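Local coordinates for protein phosphoglycerol transferase GacH (Streptococcus pyogenes MGAS5005, PDB 6DGM) that probably transfers glycerol phosphate, with sn-glycerol-1-phosphate bound here, onto streptococcal rhamnose polysaccharides through this manganese-binding C-terminal domain, related to lipoteichoic acid synthases, at residues M80-T89 with Y268-Y276; V176-V185 with V203-S213. All coordinates share one frame; numbering follows the deposited sequence.

Interaction 1 of 2, residues M80-T89 with Y268-Y276; sequences MQSDSYGGGT and YGDHLPGLY. With MN (manganese (II) ion), chain C; 1GP (sn-glycerol-1-phosphate), chain D.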
# COMPACT_ATOMS: atom_id res chain seq x y z
N MET A 80 3.93 -1.48 -8.68
CA MET A 80 2.70 -1.98 -8.09
C MET A 80 1.58 -1.85 -9.11
O MET A 80 1.38 -0.77 -9.69
CB MET A 80 2.33 -1.15 -6.87
CG MET A 80 1.18 -1.72 -6.07
SD MET A 80 0.34 -0.47 -5.09
CE MET A 80 -0.65 0.34 -6.35
N GLN A 81 0.83 -2.92 -9.30
CA GLN A 81 -0.37 -2.84 -10.13
C GLN A 81 -1.49 -2.19 -9.31
O GLN A 81 -1.81 -2.64 -8.20
CB GLN A 81 -0.80 -4.21 -10.62
CG GLN A 81 -1.96 -4.11 -11.56
CD GLN A 81 -2.23 -5.39 -12.29
OE1 GLN A 81 -1.47 -5.79 -13.17
NE2 GLN A 81 -3.32 -6.06 -11.92
N SER A 82 -2.07 -1.13 -9.85
CA SER A 82 -3.19 -0.46 -9.22
C SER A 82 -4.48 -0.95 -9.87
O SER A 82 -4.51 -1.29 -11.05
CB SER A 82 -3.08 1.05 -9.41
OG SER A 82 -4.20 1.73 -8.87
N ASP A 83 -5.57 -0.92 -9.09
CA ASP A 83 -6.87 -1.32 -9.59
C ASP A 83 -7.63 -0.20 -10.28
O ASP A 83 -8.68 -0.50 -10.87
CB ASP A 83 -7.72 -1.85 -8.43
CG ASP A 83 -7.12 -3.09 -7.83
OD1 ASP A 83 -7.20 -4.14 -8.50
OD2 ASP A 83 -6.52 -3.01 -6.74
N SER A 84 -7.14 1.04 -10.25
CA SER A 84 -7.90 2.14 -10.82
C SER A 84 -6.95 3.22 -11.30
O SER A 84 -5.74 3.12 -11.15
CB SER A 84 -8.96 2.62 -9.82
OG SER A 84 -8.39 2.80 -8.54
N TYR A 85 -7.54 4.24 -11.94
CA TYR A 85 -6.81 5.34 -12.55
C TYR A 85 -7.44 6.64 -12.09
O TYR A 85 -8.66 6.79 -12.14
CB TYR A 85 -6.87 5.23 -14.07
CG TYR A 85 -6.26 6.40 -14.82
CD1 TYR A 85 -4.89 6.56 -14.89
CD2 TYR A 85 -7.06 7.32 -15.47
CE1 TYR A 85 -4.32 7.63 -15.58
CE2 TYR A 85 -6.51 8.38 -16.16
CZ TYR A 85 -5.14 8.53 -16.21
OH TYR A 85 -4.60 9.58 -16.91
N GLY A 86 -6.60 7.57 -11.60
CA GLY A 86 -7.07 8.87 -11.18
C GLY A 86 -7.90 8.88 -9.93
O GLY A 86 -8.55 9.88 -9.62
N GLY A 87 -7.89 7.80 -9.17
CA GLY A 87 -8.68 7.69 -7.96
C GLY A 87 -8.67 6.25 -7.51
O GLY A 87 -8.09 5.39 -8.16
N GLY A 88 -9.32 6.01 -6.38
CA GLY A 88 -9.38 4.68 -5.80
C GLY A 88 -8.50 4.47 -4.58
O GLY A 88 -8.34 3.33 -4.14
N THR A 89 -7.94 5.54 -4.02
CA THR A 89 -7.03 5.49 -2.89
C THR A 89 -7.41 4.48 -1.83
O THR A 89 -6.61 3.60 -1.48
CB THR A 89 -7.04 6.91 -2.30
OG1 THR A 89 -6.96 7.85 -3.37
CG2 THR A 89 -5.91 7.11 -1.31
N TYR A 268 4.38 3.70 -1.58
CA TYR A 268 3.81 3.36 -2.87
C TYR A 268 2.87 4.46 -3.34
O TYR A 268 2.22 5.12 -2.53
CB TYR A 268 3.05 2.01 -2.82
CG TYR A 268 1.77 2.05 -2.00
CD1 TYR A 268 1.80 2.01 -0.62
CD2 TYR A 268 0.52 2.12 -2.63
CE1 TYR A 268 0.64 2.04 0.13
CE2 TYR A 268 -0.65 2.16 -1.89
CZ TYR A 268 -0.59 2.11 -0.52
OH TYR A 268 -1.76 2.13 0.20
N GLY A 269 2.80 4.62 -4.66
CA GLY A 269 1.73 5.42 -5.22
C GLY A 269 0.48 4.58 -5.39
O GLY A 269 0.54 3.41 -5.80
N ASP A 270 -0.67 5.17 -5.08
CA ASP A 270 -1.92 4.41 -5.13
C ASP A 270 -2.41 4.17 -6.56
O ASP A 270 -3.00 3.12 -6.84
CB ASP A 270 -3.00 5.03 -4.25
CG ASP A 270 -3.28 6.51 -4.55
OD1 ASP A 270 -2.47 7.19 -5.22
OD2 ASP A 270 -4.35 7.00 -4.12
N HIS A 271 -2.23 5.15 -7.45
CA HIS A 271 -2.67 5.09 -8.84
C HIS A 271 -1.99 6.26 -9.54
O HIS A 271 -1.45 7.17 -8.89
CB HIS A 271 -4.21 5.26 -8.96
CG HIS A 271 -4.73 6.42 -8.17
ND1 HIS A 271 -4.57 7.73 -8.60
CD2 HIS A 271 -5.33 6.49 -6.97
CE1 HIS A 271 -5.07 8.54 -7.68
NE2 HIS A 271 -5.54 7.82 -6.69
N LEU A 272 -2.00 6.22 -10.87
CA LEU A 272 -1.50 7.35 -11.64
C LEU A 272 -2.41 8.56 -11.44
O LEU A 272 -3.61 8.40 -11.18
CB LEU A 272 -1.47 7.01 -13.13
CG LEU A 272 -0.17 6.41 -13.66
CD1 LEU A 272 0.05 4.98 -13.18
CD2 LEU A 272 -0.11 6.47 -15.17
N PRO A 273 -1.87 9.77 -11.58
CA PRO A 273 -2.74 10.96 -11.63
C PRO A 273 -3.63 10.91 -12.86
O PRO A 273 -3.22 10.45 -13.93
CB PRO A 273 -1.74 12.11 -11.73
CG PRO A 273 -0.58 11.50 -12.48
CD PRO A 273 -0.47 10.10 -11.91
N GLY A 274 -4.86 11.42 -12.71
CA GLY A 274 -5.82 11.38 -13.79
C GLY A 274 -5.65 12.57 -14.71
O GLY A 274 -6.54 13.43 -14.81
N LEU A 275 -4.48 12.67 -15.33
CA LEU A 275 -4.23 13.77 -16.24
C LEU A 275 -3.82 13.35 -17.64
O LEU A 275 -3.77 14.20 -18.53
CB LEU A 275 -3.15 14.72 -15.69
CG LEU A 275 -1.77 14.12 -15.39
CD1 LEU A 275 -0.89 14.01 -16.61
CD2 LEU A 275 -1.09 14.94 -14.29
N TYR A 276 -3.54 12.05 -17.86
CA TYR A 276 -3.07 11.62 -19.17
C TYR A 276 -4.24 11.14 -20.02
O TYR A 276 -5.11 10.43 -19.53
CB TYR A 276 -2.13 10.43 -19.01
CG TYR A 276 -0.91 10.61 -18.15
CD1 TYR A 276 0.23 11.23 -18.66
CD2 TYR A 276 -0.86 10.14 -16.84
CE1 TYR A 276 1.36 11.39 -17.90
CE2 TYR A 276 0.28 10.30 -16.05
CZ TYR A 276 1.39 10.93 -16.60
OH TYR A 276 2.54 11.07 -15.83
MN MN C . -5.56 8.58 -4.68
C3 1GP D . -9.12 12.05 0.09
O3 1GP D . -7.89 9.94 0.03
C2 1GP D . -8.96 10.70 -0.58
O2 1GP D . -9.63 11.95 1.42
C1 1GP D . -8.69 10.86 -2.06
O1P 1GP D . -8.85 9.61 -2.74
O2P 1GP D . -7.45 9.76 -5.00
O3P 1GP D . -9.61 8.29 -4.68
O4P 1GP D . -9.76 10.83 -4.77
P 1GP D . -8.88 9.61 -4.36
O HOH W 1 -3.40 4.03 -12.17
O HOH W 2 -6.16 12.23 -10.44
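Met80 and Tyr268 begin this contact between two loops that leave the C-terminal ends of strands 77-81 and 263-269 and build the manganese site of an alkaline-phosphatase-like (sulfatase-family) domain. Met80 SD lies 3.6 Å from Tyr268 CD2, an oblique Met-aromatic contact, and the bend at its last torsion (chi3 78°) carries CE on to Gly269 O. Asp270, next along, offers OD2 to the metal at 2.1 Å, while Thr89 OG1, at the start of helix 89-98, binds the same ion at 2.0 Å; OD1 of Asp270 turns instead to the backbone N of Ser48. One face of the His271 ring packs against Gly86 and Gly87, with Gly87 CA in a CH-pi contact 3.7 Å from the centroid. The imidazole's rotation is fixed at both nitrogens, for ND1 donates to Leu272 O along an almost straight bond (N-H...O 170°) and NE2 binds the manganese at 2.1 Å. O2P of the sn-glycerol-1-phosphate and the carboxylate of Glu47 complete the ligand set, and the N-H groups of Gly88, at the helix N-cap position, and Thr89 donate to phosphate O3P. Glycine suits position 88, where a CB would collide with Ser84 OG. Both the metal and the helix N-terminus would probably draw charge from the phosphate. Leu272 O serves a second donor, Gly86 N, which arrives from the opposite face of the carbonyl plane, and Leu272 CB packs against Tyr85 CE1. Around Gly274, the centre of an inverse gamma turn, the chains are tight: its CA is 3.8 Å from Gly86 CA, a spacing suited to paired glycines. Tyr85, with CG anti to its own N (chi1 175°), extends past this turn until its hydroxyl OH accepts a bond from Tyr276 N at 2.9 Å.

Interaction 2 of 2, residues V176-V185 with V203-S213; sequences VGLLTSDKTV and VITMQNHIPWS. With 1GP (sn-glycerol-1-phosphate), chain D.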
# COMPACT_ATOMS: atom_id res chain seq x y z
N VAL A 176 2.15 22.82 -0.03
CA VAL A 176 3.01 22.84 -1.20
C VAL A 176 2.08 22.47 -2.35
O VAL A 176 1.52 21.35 -2.38
CB VAL A 176 4.18 21.87 -1.07
CG1 VAL A 176 4.81 21.59 -2.42
CG2 VAL A 176 5.22 22.43 -0.09
N GLY A 177 1.85 23.41 -3.26
CA GLY A 177 0.68 23.34 -4.12
C GLY A 177 -0.54 23.83 -3.36
O GLY A 177 -0.45 24.64 -2.44
N LEU A 178 -1.71 23.34 -3.77
CA LEU A 178 -2.95 23.76 -3.14
C LEU A 178 -3.24 23.04 -1.82
O LEU A 178 -4.07 23.53 -1.04
CB LEU A 178 -4.11 23.50 -4.09
CG LEU A 178 -4.05 24.29 -5.40
CD1 LEU A 178 -5.14 23.81 -6.32
CD2 LEU A 178 -4.18 25.77 -5.10
N LEU A 179 -2.59 21.91 -1.56
CA LEU A 179 -2.97 21.01 -0.48
C LEU A 179 -1.80 20.82 0.49
O LEU A 179 -0.69 21.33 0.27
CB LEU A 179 -3.47 19.68 -1.06
CG LEU A 179 -4.62 19.84 -2.06
CD1 LEU A 179 -4.83 18.57 -2.85
CD2 LEU A 179 -5.90 20.23 -1.33
N THR A 180 -2.06 20.08 1.56
CA THR A 180 -1.09 19.91 2.63
C THR A 180 0.18 19.25 2.10
O THR A 180 0.12 18.21 1.43
CB THR A 180 -1.65 19.03 3.74
OG1 THR A 180 -2.81 19.62 4.34
CG2 THR A 180 -0.62 18.82 4.84
N SER A 181 1.33 19.83 2.43
CA SER A 181 2.57 19.30 1.89
C SER A 181 2.93 17.92 2.46
O SER A 181 2.60 17.58 3.60
CB SER A 181 3.74 20.24 2.20
OG SER A 181 3.99 20.32 3.59
N ASP A 182 3.66 17.16 1.65
CA ASP A 182 4.25 15.92 2.15
C ASP A 182 5.26 16.20 3.26
O ASP A 182 5.38 15.40 4.19
CB ASP A 182 4.92 15.14 1.01
CG ASP A 182 3.92 14.51 0.06
OD1 ASP A 182 2.70 14.49 0.34
OD2 ASP A 182 4.37 13.99 -0.98
N LYS A 183 5.97 17.33 3.20
CA LYS A 183 6.86 17.69 4.30
C LYS A 183 6.10 17.73 5.62
O LYS A 183 6.58 17.21 6.64
CB LYS A 183 7.53 19.04 4.02
CG LYS A 183 8.44 19.55 5.13
CD LYS A 183 9.08 20.86 4.69
CE LYS A 183 10.04 21.38 5.74
NZ LYS A 183 10.72 22.63 5.24
N THR A 184 4.92 18.35 5.63
CA THR A 184 4.11 18.38 6.84
C THR A 184 3.81 16.97 7.32
O THR A 184 3.96 16.66 8.51
CB THR A 184 2.80 19.12 6.59
OG1 THR A 184 3.07 20.50 6.32
CG2 THR A 184 1.89 19.04 7.79
N VAL A 185 3.38 16.10 6.40
CA VAL A 185 3.05 14.72 6.79
C VAL A 185 4.28 14.03 7.37
O VAL A 185 4.23 13.43 8.47
CB VAL A 185 2.47 13.96 5.59
CG1 VAL A 185 2.28 12.50 5.94
CG2 VAL A 185 1.14 14.59 5.17
N VAL A 203 -0.45 5.88 6.71
CA VAL A 203 -0.39 7.27 6.28
C VAL A 203 -0.92 7.38 4.86
O VAL A 203 -0.58 6.57 3.99
CB VAL A 203 1.06 7.78 6.35
CG1 VAL A 203 1.14 9.22 5.94
CG2 VAL A 203 1.63 7.59 7.76
N ILE A 204 -1.74 8.40 4.62
CA ILE A 204 -2.31 8.68 3.31
C ILE A 204 -2.06 10.16 3.01
O ILE A 204 -2.68 11.03 3.64
CB ILE A 204 -3.80 8.37 3.25
CG1 ILE A 204 -4.11 6.92 3.67
CG2 ILE A 204 -4.36 8.60 1.84
CD1 ILE A 204 -4.47 6.78 5.16
N THR A 205 -1.19 10.43 2.06
CA THR A 205 -0.84 11.83 1.79
C THR A 205 -1.95 12.51 0.99
O THR A 205 -2.92 11.88 0.55
CB THR A 205 0.49 11.97 1.07
OG1 THR A 205 0.37 11.49 -0.28
CG2 THR A 205 1.60 11.22 1.80
N MET A 206 -1.78 13.83 0.80
CA MET A 206 -2.69 14.60 -0.02
C MET A 206 -2.01 15.55 -1.00
O MET A 206 -2.69 16.01 -1.93
CB MET A 206 -3.63 15.43 0.86
CG MET A 206 -4.92 14.75 1.24
SD MET A 206 -5.93 14.35 -0.21
CE MET A 206 -7.02 15.75 -0.33
N GLN A 207 -0.72 15.85 -0.84
CA GLN A 207 -0.11 16.93 -1.62
C GLN A 207 -0.39 16.80 -3.12
O GLN A 207 -0.73 17.79 -3.77
CB GLN A 207 1.39 16.96 -1.38
CG GLN A 207 2.09 18.08 -2.12
CD GLN A 207 3.57 17.95 -2.03
OE1 GLN A 207 4.15 18.18 -0.98
NE2 GLN A 207 4.21 17.53 -3.13
N ASN A 208 -0.19 15.61 -3.69
CA ASN A 208 -0.21 15.43 -5.14
C ASN A 208 -1.57 14.98 -5.66
O ASN A 208 -1.67 14.53 -6.81
CB ASN A 208 0.93 14.51 -5.55
CG ASN A 208 2.27 15.11 -5.18
OD1 ASN A 208 2.37 16.33 -5.15
ND2 ASN A 208 3.25 14.29 -4.84
N HIS A 209 -2.62 15.18 -4.87
CA HIS A 209 -3.97 14.98 -5.33
C HIS A 209 -4.38 16.07 -6.30
O HIS A 209 -4.04 17.24 -6.13
CB HIS A 209 -4.92 15.01 -4.12
CG HIS A 209 -6.26 14.41 -4.38
ND1 HIS A 209 -7.24 15.05 -5.11
CD2 HIS A 209 -6.80 13.23 -3.99
CE1 HIS A 209 -8.31 14.28 -5.17
NE2 HIS A 209 -8.07 13.17 -4.50
N ILE A 210 -5.16 15.70 -7.31
CA ILE A 210 -5.79 16.64 -8.22
C ILE A 210 -6.57 17.68 -7.42
O ILE A 210 -7.18 17.33 -6.41
CB ILE A 210 -6.67 15.88 -9.23
CG1 ILE A 210 -7.14 16.78 -10.36
CG2 ILE A 210 -7.86 15.22 -8.50
CD1 ILE A 210 -7.93 16.02 -11.42
N PRO A 211 -6.60 18.95 -7.83
CA PRO A 211 -5.95 19.63 -8.95
C PRO A 211 -4.52 20.06 -8.58
O PRO A 211 -4.25 20.37 -7.41
CB PRO A 211 -6.85 20.84 -9.18
CG PRO A 211 -7.39 21.17 -7.85
CD PRO A 211 -7.47 19.87 -7.06
N TRP A 212 -3.65 20.09 -9.59
CA TRP A 212 -2.23 20.33 -9.40
C TRP A 212 -1.92 21.78 -9.76
O TRP A 212 -2.28 22.24 -10.85
CB TRP A 212 -1.41 19.39 -10.29
CG TRP A 212 -1.82 17.98 -10.10
CD1 TRP A 212 -1.46 17.17 -9.07
CD2 TRP A 212 -2.73 17.22 -10.92
NE1 TRP A 212 -2.07 15.94 -9.20
CE2 TRP A 212 -2.86 15.95 -10.32
CE3 TRP A 212 -3.44 17.49 -12.09
CZ2 TRP A 212 -3.67 14.95 -10.86
CZ3 TRP A 212 -4.25 16.50 -12.63
CH2 TRP A 212 -4.35 15.25 -12.01
N SER A 213 -1.29 22.50 -8.84
CA SER A 213 -0.99 23.92 -9.05
C SER A 213 0.42 24.18 -8.56
O SER A 213 0.67 24.13 -7.36
CB SER A 213 -1.98 24.80 -8.30
OG SER A 213 -1.85 26.18 -8.64
C3 1GP D . -9.12 12.05 0.09
O3 1GP D . -7.89 9.94 0.03
C2 1GP D . -8.96 10.70 -0.58
O2 1GP D . -9.63 11.95 1.42
C1 1GP D . -8.69 10.86 -2.06
O1P 1GP D . -8.85 9.61 -2.74
O2P 1GP D . -7.45 9.76 -5.00
O3P 1GP D . -9.61 8.29 -4.68
O4P 1GP D . -9.76 10.83 -4.77
P 1GP D . -8.88 9.61 -4.36
O HOH W 3 -0.79 20.41 -3.32
O HOH W 4 -1.98 21.51 -6.10
O HOH W 5 0.59 15.37 1.73
O HOH W 6 1.32 13.44 -1.92
O HOH W 7 6.41 18.70 0.63
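This is a partly buried contact, threaded with bridging waters, between a hairpin with its following helix and the loop that leaves parallel strand 200-204 of the alkaline-phosphatase-like sheet. The hairpin strands 175-176 and 179-180 run into helix 182-192, and their partner loop carries two residues of the glycerol-phosphate pocket. Gln207, in the type I turn from Met206 to His209, is the central link. Fully extended beyond CG, its chain reaches the first turn of the helix, where OE1 accepts from Asp182 N at 2.9 Å in a nearly straight bond (N-H...O 172°), the donor standing above the amide's carbonyl plane; a water bound to Lys183 N gives OE1 a second donor. The amide and the Asp182 carboxylate stack with planes 17° apart, and NE2 is steadied by Asn208 OD1. A glutamine suits this place because its oxygen can receive a helix-start N-H while its nitrogen serves a neighbour. Asp182 OD1 takes protons from two waters, one also bound to Thr180 O and Met206 N, the other to Asn208 N and Thr205 OG1, itself hydrogen-bonded to the backbone N of Glu47; OD2 is hydrogen-bonded to Thr245 OG1. Apolar contacts flank this polar middle. Toward the sheet, Val185 CG1 meets Val203 CG1 tightly at 3.5 Å; at the other end, Leu178 crosses Pro211 at about a right angle and Leu179 CD1 lies 3.8 Å from His209 CB. His209 ND1 donates to Ile210 O on a lone pair, holding the ring so that the other nitrogen, NE2, donates in the ring plane to phosphate O4P of the ligand at 2.9 Å.

How the interactions relate
Three of the four segments, 80-89, 268-276 and 203-213, continue from C-terminal ends of strands in one mixed sheet, and the centres of the two contacts lie 15 Å apart with sn-glycerol-1-phosphate held between them. Interaction 1 provides metal ligands and backbone N-H donors, whereas interaction 2 contributes a histidine and Met206, whose SD is 3.9 Å from ligand C3. The side chain of His209 comes within about 5 Å of the manganese. The two contacts also touch directly: Trp212 CZ2 meets Pro273 CB at 3.5 Å, and Thr89 CG2 lies 3.8 Å from Ile204 CG2. Glu47 joins them further, binding the metal through its carboxylate and donating its backbone N-H to Thr205 OG1.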